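Local coordinates for protein SM80.1 Vicilin (Solanum melongena, PDB 5VF5) that probably serves as a seed storage globulin of the 7S vicilin family, built from two cupin domains, and binds a copper ion, at residues N261-R266 against G343-F348; I82-Q87 against G105-H110; S222-F227 against F392-E397; V51-L56 against K119-V124. All coordinates share one frame; numbering follows the deposited sequence.

Overall arrangement
The chain carries two cupin domains in tandem. Contacts 2 and 4 lie in the N-terminal one, carried in part by the successive strands 108-113 and 120-128, their centres about 17 Å apart. Contacts 1 and 3 belong to the C-terminal cupin and reach the same seven-stranded sheet; their nearest atoms are about 4 Å apart. Across the domain boundary contacts 1 and 4 approach to about 7 Å (nearest atoms), while contacts 2 and 3 lie on opposite sides of the chain's centre, about 41 Å apart between centres. The side chains of Thr-265 (contact 1) and Glu-55 (contact 4) are about 10 Å from the bound copper ion and about 7 Å from a sodium ion, respectively.

Contact 1 of 4, residues N261-R266 against G343-F348; sequences NSRSTR and GINAMF. With ACT (acetate ion), chain C.
Three hydrogen bonds meet on the hydroxyl of Ser-264, where OG donates to Ile-344 O at 2.7 Å across the contact and accepts two N-H groups from Arg-266. The site lies where antiparallel strands 265-272 and 337-344 of the C-terminal cupin sheet run out into loops. Arg-266 grips the hydroxyl side-on, with NE 3.1 Å and NH2 3.0 Å from Ser-264 OG, which sits in the guanidinium plane. A chi1 of 178° swings OG opposite the serine's backbone nitrogen and beside its carbonyl carbon. From there it reaches Ile-344 O from above the carbonyl plane, 42° out of it, and so not on a lone pair. The guanidinium also passes close over glycine: Arg-266 NE is 3.3 Å from Gly-343 CA. Ile-344 N donates to Thr-265 O at 2.9 Å, but the return bond from Thr-265 N to Ile-344 O is weak. Farther out, Arg-263 NE donates to Asn-345 O at 3.2 Å, again from above the carbonyl plane. One water links Arg-263 O, Thr-265 OG1 and Asn-345 OD1. Arg-266 NH1 forms a salt bridge with Glu-229 and donates to the acetate O at 2.9 Å; Tyr-259 and Lys-351 also bind this ion, probably from the crystallisation liquor. On the acetate's other oxygen, OXT, Asn-261 ND2 donates at 3.0 Å along a nearly straight line, 170° at the hydrogen.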
loop_
_atom_site.group_PDB
_atom_site.type_symbol
_atom_site.label_atom_id
_atom_site.label_comp_id
_atom_site.label_asym_id
_atom_site.label_seq_id
_atom_site.Cartn_x
_atom_site.Cartn_y
_atom_site.Cartn_z
ATOM N N ASN A 261 6.492 13.401 8.886
ATOM C CA ASN A 261 7.337 12.236 9.167
ATOM C C ASN A 261 8.794 12.651 9.094
ATOM O O ASN A 261 9.223 13.308 8.163
ATOM C CB ASN A 261 7.050 11.154 8.150
ATOM C CG ASN A 261 5.718 10.510 8.376
ATOM O OD1 ASN A 261 5.506 9.910 9.440
ATOM N ND2 ASN A 261 4.808 10.630 7.403
ATOM N N SER A 262 9.573 12.246 10.081
ATOM C CA SER A 262 10.951 12.667 10.173
ATOM C C SER A 262 11.836 12.204 9.037
ATOM O O SER A 262 12.669 12.953 8.575
ATOM C CB SER A 262 11.538 12.260 11.530
ATOM O OG SER A 262 11.675 10.855 11.648
ATOM N N ARG A 263 11.682 10.946 8.620
ATOM C CA ARG A 263 12.534 10.396 7.551
ATOM C C ARG A 263 11.865 9.537 6.504
ATOM O O ARG A 263 12.440 9.352 5.440
ATOM C CB ARG A 263 13.722 9.667 8.108
ATOM C CG ARG A 263 13.419 8.502 8.922
ATOM C CD ARG A 263 14.743 7.725 9.174
ATOM N NE ARG A 263 15.188 6.848 8.093
ATOM C CZ ARG A 263 16.242 6.972 7.283
ATOM N NH1 ARG A 263 17.026 8.065 7.274
ATOM N NH2 ARG A 263 16.494 6.003 6.404
ATOM N N SER A 264 10.643 9.071 6.775
ATOM C CA SER A 264 9.999 8.122 5.922
ATOM C C SER A 264 9.068 8.783 4.934
ATOM O O SER A 264 8.231 9.567 5.319
ATOM C CB SER A 264 9.255 7.088 6.764
ATOM O OG SER A 264 8.541 6.128 5.980
ATOM N N THR A 265 9.248 8.455 3.670
ATOM C CA THR A 265 8.294 8.837 2.632
ATOM C C THR A 265 7.132 7.850 2.669
ATOM O O THR A 265 7.339 6.634 2.849
ATOM C CB THR A 265 8.966 8.764 1.247
ATOM O OG1 THR A 265 9.990 9.748 1.175
ATOM C CG2 THR A 265 7.996 8.988 0.110
ATOM N N ARG A 266 5.912 8.365 2.551
ATOM C CA ARG A 266 4.703 7.550 2.637
ATOM C C ARG A 266 3.973 7.488 1.334
ATOM O O ARG A 266 3.827 8.495 0.664
ATOM C CB ARG A 266 3.788 8.064 3.755
ATOM C CG ARG A 266 4.488 8.099 5.136
ATOM C CD ARG A 266 4.340 6.723 5.821
ATOM N NE ARG A 266 5.502 6.292 6.507
ATOM C CZ ARG A 266 5.515 5.728 7.676
ATOM N NH1 ARG A 266 4.386 5.643 8.405
ATOM N NH2 ARG A 266 6.644 5.254 8.107
ATOM N N GLY A 343 5.294 2.939 4.243
ATOM C CA GLY A 343 6.427 3.784 4.595
ATOM C C GLY A 343 7.736 3.224 4.051
ATOM O O GLY A 343 8.031 2.035 4.246
ATOM N N ILE A 344 8.479 4.063 3.364
ATOM C CA ILE A 344 9.757 3.721 2.779
ATOM C C ILE A 344 10.802 4.420 3.681
ATOM O O ILE A 344 10.507 5.511 4.220
ATOM C CB ILE A 344 9.767 4.196 1.297
ATOM C CG1 ILE A 344 8.719 3.329 0.495
ATOM C CG2 ILE A 344 11.175 4.088 0.712
ATOM C CD1 ILE A 344 8.377 3.883 -0.860
ATOM N N ASN A 345 11.990 3.826 3.884
ATOM C CA ASN A 345 12.982 4.374 4.816
ATOM C C ASN A 345 12.364 4.458 6.232
ATOM O O ASN A 345 12.500 5.490 6.923
ATOM C CB ASN A 345 13.541 5.747 4.375
ATOM C CG ASN A 345 14.186 5.706 3.004
ATOM O OD1 ASN A 345 13.902 6.597 2.152
ATOM N ND2 ASN A 345 14.979 4.666 2.747
ATOM N N ALA A 346 11.710 3.368 6.669
ATOM C CA ALA A 346 10.862 3.455 7.844
ATOM C C ALA A 346 11.592 3.378 9.200
ATOM O O ALA A 346 11.136 4.023 10.154
ATOM C CB ALA A 346 9.815 2.372 7.812
ATOM N N MET A 347 12.693 2.628 9.297
ATOM C CA MET A 347 13.340 2.514 10.576
ATOM C C MET A 347 13.756 3.907 11.048
ATOM O O MET A 347 14.318 4.703 10.280
ATOM C CB MET A 347 14.593 1.641 10.521
ATOM C CG MET A 347 15.084 1.320 11.901
ATOM S SD MET A 347 14.214 -0.082 12.615
ATOM C CE MET A 347 15.139 -1.404 11.920
ATOM N N PHE A 348 13.493 4.160 12.325
ATOM C CA PHE A 348 13.845 5.409 13.015
ATOM C C PHE A 348 12.893 6.569 12.677
ATOM O O PHE A 348 13.088 7.674 13.199
ATOM C CB PHE A 348 15.331 5.812 12.804
ATOM C CG PHE A 348 16.296 4.675 13.018
ATOM C CD1 PHE A 348 16.294 4.014 14.209
ATOM C CD2 PHE A 348 17.136 4.230 11.995
ATOM C CE1 PHE A 348 17.165 2.935 14.449
ATOM C CE2 PHE A 348 18.004 3.161 12.201
ATOM C CZ PHE A 348 18.017 2.517 13.442
HETATM C C ACT C . 1.538 8.432 7.455
HETATM O O ACT C . 2.153 7.490 8.045
HETATM O OXT ACT C . 2.003 9.593 7.465
HETATM C CH3 ACT C . 0.218 8.226 6.752
HETATM O O HOH W 1 12.211 8.964 2.683
HETATM O O HOH W 2 15.510 3.827 7.812
#

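Contact 2 of 4, residues I82-Q87 against G105-H110; sequences ISIAEQ and GGSTIH
Ser-83 and His-110 pair by backbone bonds in both directions, in an antiparallel ladder inside the five-stranded sheet of the N-terminal cupin. Ser-83 N donates to His-110 O at 3.0 Å, and His-110 N to Ser-83 O at the same 3.0 Å. Two residues on, Ala-85 N reaches Thr-108 O at 2.8 Å, and the strand segments run at 157° to each other. Water takes over where direct pairing stops: Thr-108 N donates to one at 2.9 Å, which also lies doubtfully close to Ala-85 O. Aromatic contact comes from the imidazole. With chi1 at 60°, CG of His-110 stands between its own backbone N and carbonyl carbon, which turns the ring flat toward Ser-83. In one of two modelled conformers of Ser-83, its CB sits over a ring face, 3.4 Å from the His-110 centroid and 24° off the normal; the ring also meets that of Phe-61. Apolar packing occupies the other sheet face. Ile-84 and Ile-109 lie side by side, CG1 of the former 4.1 Å from CG2 of the latter, and with Ile-82 they press on strand 100-103 of the facing sheet, at Leu-101 and Leu-103. Where the strands give way to loops, Glu-86 OE2 stands 3.3 Å from Ser-107 OG, but each pairs elsewhere: OE2 in a salt bridge with Arg-206, OG hydrogen-bonded to His-104 O.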
loop_
_atom_site.group_PDB
_atom_site.type_symbol
_atom_site.label_atom_id
_atom_site.label_comp_id
_atom_site.label_asym_id
_atom_site.label_seq_id
_atom_site.Cartn_x
_atom_site.Cartn_y
_atom_site.Cartn_z
ATOM N N ILE A 82 -3.984 -17.265 0.250
ATOM C CA ILE A 82 -2.746 -17.234 -0.516
ATOM C C ILE A 82 -2.031 -18.549 -0.339
ATOM O O ILE A 82 -1.855 -19.033 0.776
ATOM C CB ILE A 82 -1.827 -16.050 -0.158
ATOM C CG1 ILE A 82 -0.675 -15.967 -1.151
ATOM C CG2 ILE A 82 -1.327 -16.115 1.300
ATOM C CD1 ILE A 82 0.103 -14.698 -1.070
ATOM N N SER A 83 -1.592 -19.141 -1.425
ATOM C CA SER A 83 -0.788 -20.326 -1.426
ATOM C C SER A 83 0.581 -20.018 -2.012
ATOM O O SER A 83 0.659 -19.484 -3.116
ATOM C CB SER A 83 -1.490 -21.447 -2.185
ATOM O OG SER A 83 -2.781 -21.708 -1.637
ATOM N N ILE A 84 1.652 -20.359 -1.312
ATOM C CA ILE A 84 3.012 -20.021 -1.673
ATOM C C ILE A 84 3.792 -21.324 -1.878
ATOM O O ILE A 84 3.902 -22.140 -0.955
ATOM C CB ILE A 84 3.682 -19.183 -0.579
ATOM C CG1 ILE A 84 2.788 -18.028 -0.180
ATOM C CG2 ILE A 84 5.061 -18.739 -1.027
ATOM C CD1 ILE A 84 3.235 -17.250 1.035
ATOM N N ALA A 85 4.344 -21.510 -3.050
ATOM C CA ALA A 85 5.093 -22.691 -3.457
ATOM C C ALA A 85 6.564 -22.323 -3.639
ATOM O O ALA A 85 6.913 -21.549 -4.500
ATOM C CB ALA A 85 4.531 -23.296 -4.709
ATOM N N GLU A 86 7.423 -22.807 -2.791
ATOM C CA GLU A 86 8.847 -22.638 -2.966
ATOM C C GLU A 86 9.411 -23.972 -3.446
ATOM O O GLU A 86 8.666 -24.921 -3.678
ATOM C CB GLU A 86 9.483 -22.108 -1.669
ATOM C CG GLU A 86 9.428 -20.556 -1.710
ATOM C CD GLU A 86 9.320 -19.805 -0.409
ATOM O OE1 GLU A 86 8.793 -20.341 0.604
ATOM O OE2 GLU A 86 9.751 -18.617 -0.427
ATOM N N GLN A 87 10.694 -24.031 -3.691
ATOM C CA GLN A 87 11.330 -25.270 -4.151
ATOM C C GLN A 87 11.157 -26.403 -3.142
ATOM O O GLN A 87 11.030 -27.560 -3.525
ATOM C CB GLN A 87 12.807 -24.993 -4.392
ATOM C CG GLN A 87 13.695 -26.159 -4.799
ATOM C CD GLN A 87 13.305 -26.817 -6.114
ATOM O OE1 GLN A 87 12.608 -26.214 -6.947
ATOM N NE2 GLN A 87 13.786 -28.047 -6.319
ATOM N N GLY A 105 10.537 -12.127 -2.939
ATOM C CA GLY A 105 10.625 -12.124 -4.382
ATOM C C GLY A 105 10.833 -13.517 -4.911
ATOM O O GLY A 105 11.492 -14.342 -4.278
ATOM N N GLY A 106 10.214 -13.828 -6.039
ATOM C CA GLY A 106 10.357 -15.157 -6.598
ATOM C C GLY A 106 9.535 -16.262 -6.016
ATOM O O GLY A 106 9.646 -17.422 -6.421
ATOM N N SER A 107 8.656 -15.917 -5.069
ATOM C CA SER A 107 7.765 -16.908 -4.524
ATOM C C SER A 107 6.616 -17.102 -5.518
ATOM O O SER A 107 5.948 -16.145 -5.916
ATOM C CB SER A 107 7.204 -16.417 -3.196
ATOM O OG SER A 107 8.231 -16.307 -2.242
ATOM N N THR A 108 6.377 -18.352 -5.902
ATOM C CA THR A 108 5.210 -18.699 -6.739
ATOM C C THR A 108 3.960 -18.717 -5.900
ATOM O O THR A 108 3.884 -19.480 -4.901
ATOM C CB THR A 108 5.411 -20.039 -7.458
ATOM O OG1 THR A 108 6.542 -19.944 -8.322
ATOM C CG2 THR A 108 4.205 -20.440 -8.258
ATOM N N ILE A 109 3.027 -17.859 -6.224
ATOM C CA ILE A 109 1.809 -17.745 -5.483
ATOM C C ILE A 109 0.570 -17.953 -6.349
ATOM O O ILE A 109 0.575 -17.686 -7.557
ATOM C CB ILE A 109 1.681 -16.407 -4.753
ATOM C CG1 ILE A 109 1.469 -15.249 -5.697
ATOM C CG2 ILE A 109 2.861 -16.161 -3.825
ATOM C CD1 ILE A 109 0.967 -14.003 -5.008
ATOM N N HIS A 110 -0.497 -18.425 -5.706
ATOM C CA HIS A 110 -1.823 -18.353 -6.249
ATOM C C HIS A 110 -2.782 -17.846 -5.201
ATOM O O HIS A 110 -2.474 -17.930 -3.977
ATOM C CB HIS A 110 -2.254 -19.662 -6.958
ATOM C CG HIS A 110 -2.278 -20.886 -6.103
ATOM N ND1 HIS A 110 -3.345 -21.182 -5.293
ATOM C CD2 HIS A 110 -1.437 -21.940 -6.038
ATOM C CE1 HIS A 110 -3.138 -22.364 -4.734
ATOM N NE2 HIS A 110 -1.992 -22.851 -5.168
HETATM O O HOH W 3 -4.766 -20.057 -2.773
HETATM O O HOH W 4 8.398 -20.467 -6.124
#

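Contact 3 of 4, residues S222-F227 against F392-E397; sequences SRFGQF and FVAGPE
The ring of Phe-392 carries backbone on one face: Gly-225 C lies 3.4 Å from Phe-392 CD1, and Gln-226 N is also above the plane, toward the rim. Gly-225 CA makes a CH-pi contact with the same ring, 3.8 Å from its centroid and 19° off the normal. Ser-222 OG stands at the edge, near the ring plane. The ring of Phe-224 in turn lies over the peptide between Val-393 and Ala-394, with CD2 3.5 Å from Ala-394 N. Ala-394 CB sits off-centre over it, 3.8 Å from Phe-224 CZ. These groups meet at a tight beta-hairpin of the C-terminal cupin, whose type I turn from Ser-222 to Gly-225 joins strands 220-222 and 225-230. Strand 392-394 forms no ladder with it; it pairs instead with strand 254-261 of another sheet, so side chains do the joining. Ser-222 OG, turned by chi1 of 74° to lie between its own backbone N and carbonyl carbon, donates to Phe-392 O at 2.7 Å from 40° above the carbonyl plane. The same OG accepts Phe-224 N, an ST turn, at 3.1 Å. Beyond the hairpin, Phe-392 packs on Met-248, Ile-250 and Val-256.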
loop_
_atom_site.group_PDB
_atom_site.type_symbol
_atom_site.label_atom_id
_atom_site.label_comp_id
_atom_site.label_asym_id
_atom_site.label_seq_id
_atom_site.Cartn_x
_atom_site.Cartn_y
_atom_site.Cartn_z
ATOM N N SER A 222 -7.684 9.493 19.078
ATOM C CA SER A 222 -8.619 10.302 19.818
ATOM C C SER A 222 -10.026 9.963 19.356
ATOM O O SER A 222 -10.216 9.055 18.528
ATOM C CB SER A 222 -8.370 11.762 19.548
ATOM O OG SER A 222 -8.833 12.093 18.255
ATOM N N ARG A 223 -11.025 10.687 19.855
ATOM C CA ARG A 223 -12.364 10.377 19.395
ATOM C C ARG A 223 -12.589 10.693 17.913
ATOM O O ARG A 223 -13.629 10.320 17.391
ATOM C CB ARG A 223 -13.417 11.062 20.256
ATOM C CG ARG A 223 -13.505 12.565 20.140
ATOM C CD ARG A 223 -14.473 13.039 21.242
ATOM N NE ARG A 223 -14.689 14.483 21.284
ATOM C CZ ARG A 223 -15.726 15.143 20.752
ATOM N NH1 ARG A 223 -15.790 16.470 20.883
ATOM N NH2 ARG A 223 -16.698 14.513 20.086
ATOM N N PHE A 224 -11.647 11.396 17.270
ATOM C CA PHE A 224 -11.776 11.718 15.850
ATOM C C PHE A 224 -10.905 10.913 14.911
ATOM O O PHE A 224 -10.990 11.126 13.713
ATOM C CB PHE A 224 -11.572 13.212 15.604
ATOM C CG PHE A 224 -12.813 13.999 15.886
ATOM C CD1 PHE A 224 -13.846 13.993 14.954
ATOM C CD2 PHE A 224 -12.948 14.684 17.047
ATOM C CE1 PHE A 224 -15.035 14.682 15.201
ATOM C CE2 PHE A 224 -14.128 15.386 17.313
ATOM C CZ PHE A 224 -15.150 15.399 16.381
ATOM N N GLY A 225 -10.106 9.984 15.421
ATOM C CA GLY A 225 -9.323 9.149 14.518
ATOM C C GLY A 225 -8.314 8.282 15.191
ATOM O O GLY A 225 -8.142 8.353 16.404
ATOM N N GLN A 226 -7.682 7.411 14.389
ATOM C CA GLN A 226 -6.786 6.388 14.889
ATOM C C GLN A 226 -5.597 6.230 13.929
ATOM O O GLN A 226 -5.806 6.252 12.709
ATOM C CB GLN A 226 -7.554 5.059 14.967
ATOM C CG GLN A 226 -8.814 5.094 15.848
ATOM C CD GLN A 226 -10.054 5.558 15.097
ATOM O OE1 GLN A 226 -10.273 5.169 13.965
ATOM N NE2 GLN A 226 -10.866 6.403 15.729
ATOM N N PHE A 227 -4.405 6.032 14.474
ATOM C CA PHE A 227 -3.241 5.662 13.680
ATOM C C PHE A 227 -2.588 4.460 14.330
ATOM O O PHE A 227 -2.273 4.506 15.522
ATOM C CB PHE A 227 -2.252 6.814 13.657
ATOM C CG PHE A 227 -1.038 6.529 12.856
ATOM C CD1 PHE A 227 -1.019 6.796 11.494
ATOM C CD2 PHE A 227 0.106 6.026 13.449
ATOM C CE1 PHE A 227 0.121 6.514 10.758
ATOM C CE2 PHE A 227 1.238 5.744 12.713
ATOM C CZ PHE A 227 1.255 6.011 11.351
ATOM N N PHE A 392 -6.031 13.878 16.379
ATOM C CA PHE A 392 -7.200 14.055 15.507
ATOM C C PHE A 392 -8.246 14.869 16.234
ATOM O O PHE A 392 -8.479 14.658 17.433
ATOM C CB PHE A 392 -7.814 12.730 15.100
ATOM C CG PHE A 392 -6.847 11.742 14.496
ATOM C CD1 PHE A 392 -6.104 10.894 15.310
ATOM C CD2 PHE A 392 -6.724 11.609 13.144
ATOM C CE1 PHE A 392 -5.226 9.962 14.758
ATOM C CE2 PHE A 392 -5.863 10.674 12.584
ATOM C CZ PHE A 392 -5.121 9.849 13.386
ATOM N N VAL A 393 -8.845 15.814 15.502
ATOM C CA VAL A 393 -9.822 16.734 16.082
ATOM C C VAL A 393 -10.955 16.980 15.087
ATOM O O VAL A 393 -10.885 16.538 13.941
ATOM C CB VAL A 393 -9.157 18.073 16.491
ATOM C CG1 VAL A 393 -8.022 17.871 17.454
ATOM C CG2 VAL A 393 -8.656 18.863 15.316
ATOM N N ALA A 394 -11.992 17.717 15.512
ATOM C CA ALA A 394 -13.030 18.092 14.581
ATOM C C ALA A 394 -12.444 18.966 13.468
ATOM O O ALA A 394 -11.679 19.883 13.713
ATOM C CB ALA A 394 -14.124 18.861 15.298
ATOM N N GLY A 395 -12.856 18.685 12.250
ATOM C CA GLY A 395 -12.462 19.483 11.100
ATOM C C GLY A 395 -13.291 20.738 11.026
ATOM O O GLY A 395 -14.248 20.895 11.798
ATOM N N PRO A 396 -12.943 21.648 10.096
ATOM C CA PRO A 396 -13.668 22.886 9.925
ATOM C C PRO A 396 -15.124 22.629 9.537
ATOM O O PRO A 396 -15.405 21.675 8.829
ATOM C CB PRO A 396 -12.971 23.545 8.733
ATOM C CG PRO A 396 -11.620 22.940 8.650
ATOM C CD PRO A 396 -11.813 21.535 9.148
ATOM N N GLU A 397 -16.022 23.497 9.965
ATOM C CA GLU A 397 -17.464 23.381 9.578
ATOM C C GLU A 397 -17.677 23.231 8.073
ATOM O O GLU A 397 -18.554 22.484 7.636
ATOM C CB GLU A 397 -18.256 24.622 10.021
#

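Contact 4 of 4, residues V51-L56 against K119-V124; sequences VSVIEL and KFFVYV
Strands 49-56 and 120-128 are neighbours in the six-stranded antiparallel sheet of the N-terminal cupin, and their segments 51-56 and 120-124 form a regular ladder at 165°. Ser-52 pairs with Val-124, Ile-54 with Val-122 and Leu-56 with Phe-120, each by two backbone hydrogen bonds, six in all. At one end Ser-52 N is 3.0 Å from Val-124 O; at the other Leu-56 N is 2.8 Å from Phe-120 O. CA-H...O contacts fill in between, such as Val-51 CA to Val-124 O at 3.2 Å. One face of the sheet holds Ser-52, Ile-54, Leu-56, Phe-120, Val-122 and Val-124. Here Ile-54 CD1 crosses to Val-124 CG2 at 4.0 Å, and Leu-56 CB, 4.2 Å from Phe-120 CB, comes to the edge of the phenyl ring. That ring is carried opposite its own backbone N by chi1 of 175°, which lets it reach Val-75 of the next strand. On the other face Val-53 and Glu-55 line up with Tyr-123 and Phe-121; the closest approach of Val-53 to the Phe-121 ring is too short to be trusted. Glu-55, extended beyond CG, lies alongside the Phe-121 ring, and its OE2 makes a salt bridge with Arg-31. In the conformers described, Tyr-123 OH hydrogen-bonds Val-267 O. Strand 28-32 flanks 49-56, strand 69-77 flanks 120-128, and in those same conformers the face with Val-53, Phe-121 and Tyr-123 rests against Met-269 on strand 265-272 of the C-terminal cupin, so that the ladder lies at the boundary between domains.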
loop_
_atom_site.group_PDB
_atom_site.type_symbol
_atom_site.label_atom_id
_atom_site.label_comp_id
_atom_site.label_asym_id
_atom_site.label_seq_id
_atom_site.Cartn_x
_atom_site.Cartn_y
_atom_site.Cartn_z
ATOM N N VAL A 51 3.520 0.466 -6.383
ATOM C CA VAL A 51 2.318 0.051 -5.701
ATOM C C VAL A 51 1.305 -0.466 -6.668
ATOM O O VAL A 51 1.232 0.001 -7.818
ATOM C CB VAL A 51 1.694 1.101 -4.735
ATOM C CG1 VAL A 51 2.617 1.379 -3.560
ATOM C CG2 VAL A 51 1.297 2.357 -5.438
ATOM N N SER A 52 0.507 -1.415 -6.212
ATOM C CA SER A 52 -0.499 -2.054 -7.065
ATOM C C SER A 52 -1.694 -2.484 -6.230
ATOM O O SER A 52 -1.657 -2.471 -4.984
ATOM C CB SER A 52 0.125 -3.257 -7.797
ATOM O OG SER A 52 0.626 -4.211 -6.865
ATOM N N VAL A 53 -2.724 -2.902 -6.929
ATOM C CA VAL A 53 -3.931 -3.436 -6.326
ATOM C C VAL A 53 -4.263 -4.764 -7.016
ATOM O O VAL A 53 -4.124 -4.875 -8.221
ATOM C CB VAL A 53 -5.138 -2.449 -6.379
ATOM C CG1 VAL A 53 -6.434 -3.108 -5.912
ATOM C CG2 VAL A 53 -4.864 -1.222 -5.532
ATOM N N ILE A 54 -4.615 -5.772 -6.202
ATOM C CA ILE A 54 -5.179 -7.019 -6.674
ATOM C C ILE A 54 -6.611 -7.076 -6.184
ATOM O O ILE A 54 -6.866 -6.917 -4.987
ATOM C CB ILE A 54 -4.408 -8.246 -6.130
ATOM C CG1 ILE A 54 -2.925 -8.160 -6.505
ATOM C CG2 ILE A 54 -5.072 -9.523 -6.642
ATOM C CD1 ILE A 54 -2.039 -9.195 -5.844
ATOM N N GLU A 55 -7.537 -7.367 -7.090
ATOM C CA GLU A 55 -8.953 -7.519 -6.799
ATOM C C GLU A 55 -9.404 -8.875 -7.308
ATOM O O GLU A 55 -9.133 -9.219 -8.463
ATOM C CB GLU A 55 -9.759 -6.487 -7.571
ATOM C CG GLU A 55 -9.491 -5.085 -7.193
ATOM C CD GLU A 55 -10.366 -4.100 -7.957
ATOM O OE1 GLU A 55 -10.887 -4.409 -9.069
ATOM O OE2 GLU A 55 -10.466 -2.973 -7.461
ATOM N N LEU A 56 -10.010 -9.676 -6.435
ATOM C CA LEU A 56 -10.601 -10.955 -6.834
ATOM C C LEU A 56 -12.113 -10.851 -6.577
ATOM O O LEU A 56 -12.548 -10.606 -5.450
ATOM C CB LEU A 56 -10.008 -12.151 -6.057
ATOM C CG LEU A 56 -8.852 -12.885 -6.754
ATOM C CD1 LEU A 56 -7.654 -11.983 -6.890
ATOM C CD2 LEU A 56 -8.484 -14.184 -6.044
ATOM N N LYS A 119 -15.942 -9.157 -2.542
ATOM C CA LYS A 119 -14.649 -9.066 -3.228
ATOM C C LYS A 119 -13.492 -9.084 -2.227
ATOM O O LYS A 119 -13.638 -8.658 -1.071
ATOM C CB LYS A 119 -14.586 -7.817 -4.086
ATOM C CG LYS A 119 -15.622 -7.757 -5.175
ATOM C CD LYS A 119 -15.471 -6.462 -5.966
ATOM C CE LYS A 119 -16.657 -6.237 -6.861
ATOM N NZ LYS A 119 -16.450 -5.084 -7.784
ATOM N N PHE A 120 -12.340 -9.571 -2.696
ATOM C CA PHE A 120 -11.072 -9.589 -1.937
ATOM C C PHE A 120 -10.125 -8.604 -2.569
ATOM O O PHE A 120 -9.866 -8.708 -3.768
ATOM C CB PHE A 120 -10.518 -11.012 -2.008
ATOM C CG PHE A 120 -9.159 -11.224 -1.392
ATOM C CD1 PHE A 120 -8.921 -10.965 -0.045
ATOM C CD2 PHE A 120 -8.115 -11.757 -2.153
ATOM C CE1 PHE A 120 -7.668 -11.205 0.507
ATOM C CE2 PHE A 120 -6.886 -11.997 -1.603
ATOM C CZ PHE A 120 -6.664 -11.749 -0.267
ATOM N N PHE A 121 -9.664 -7.612 -1.790
ATOM C CA PHE A 121 -8.886 -6.506 -2.302
ATOM C C PHE A 121 -7.578 -6.436 -1.508
ATOM O O PHE A 121 -7.614 -6.391 -0.243
ATOM C CB PHE A 121 -9.726 -5.244 -2.150
ATOM C CG PHE A 121 -9.168 -4.028 -2.816
ATOM C CD1 PHE A 121 -8.034 -3.387 -2.313
ATOM C CD2 PHE A 121 -9.812 -3.482 -3.909
ATOM C CE1 PHE A 121 -7.535 -2.253 -2.916
ATOM C CE2 PHE A 121 -9.312 -2.334 -4.511
ATOM C CZ PHE A 121 -8.178 -1.726 -4.009
ATOM N N VAL A 122 -6.446 -6.406 -2.224
ATOM C CA VAL A 122 -5.118 -6.332 -1.612
ATOM C C VAL A 122 -4.403 -5.114 -2.177
ATOM O O VAL A 122 -4.375 -4.925 -3.405
ATOM C CB VAL A 122 -4.288 -7.607 -1.918
ATOM C CG1 VAL A 122 -2.955 -7.626 -1.189
ATOM C CG2 VAL A 122 -5.094 -8.867 -1.584
ATOM N N TYR A 123 -3.807 -4.311 -1.295
ATOM C CA TYR A 123 -2.861 -3.246 -1.647
ATOM C C TYR A 123 -1.449 -3.791 -1.504
ATOM O O TYR A 123 -1.101 -4.364 -0.468
ATOM C CB TYR A 123 -3.083 -2.065 -0.699
ATOM C CG TYR A 123 -2.273 -0.793 -0.883
ATOM C CD1 TYR A 123 -1.935 -0.337 -2.143
ATOM C CD2 TYR A 123 -1.925 0.001 0.228
ATOM C CE1 TYR A 123 -1.220 0.833 -2.308
ATOM C CE2 TYR A 123 -1.247 1.192 0.068
ATOM C CZ TYR A 123 -0.901 1.607 -1.192
ATOM O OH TYR A 123 -0.233 2.791 -1.334
ATOM N N VAL A 124 -0.609 -3.613 -2.510
ATOM C CA VAL A 124 0.701 -4.219 -2.597
ATOM C C VAL A 124 1.779 -3.188 -2.780
ATOM O O VAL A 124 1.679 -2.328 -3.663
ATOM C CB VAL A 124 0.748 -5.227 -3.753
ATOM C CG1 VAL A 124 2.108 -5.901 -3.843
ATOM C CG2 VAL A 124 -0.374 -6.246 -3.664
#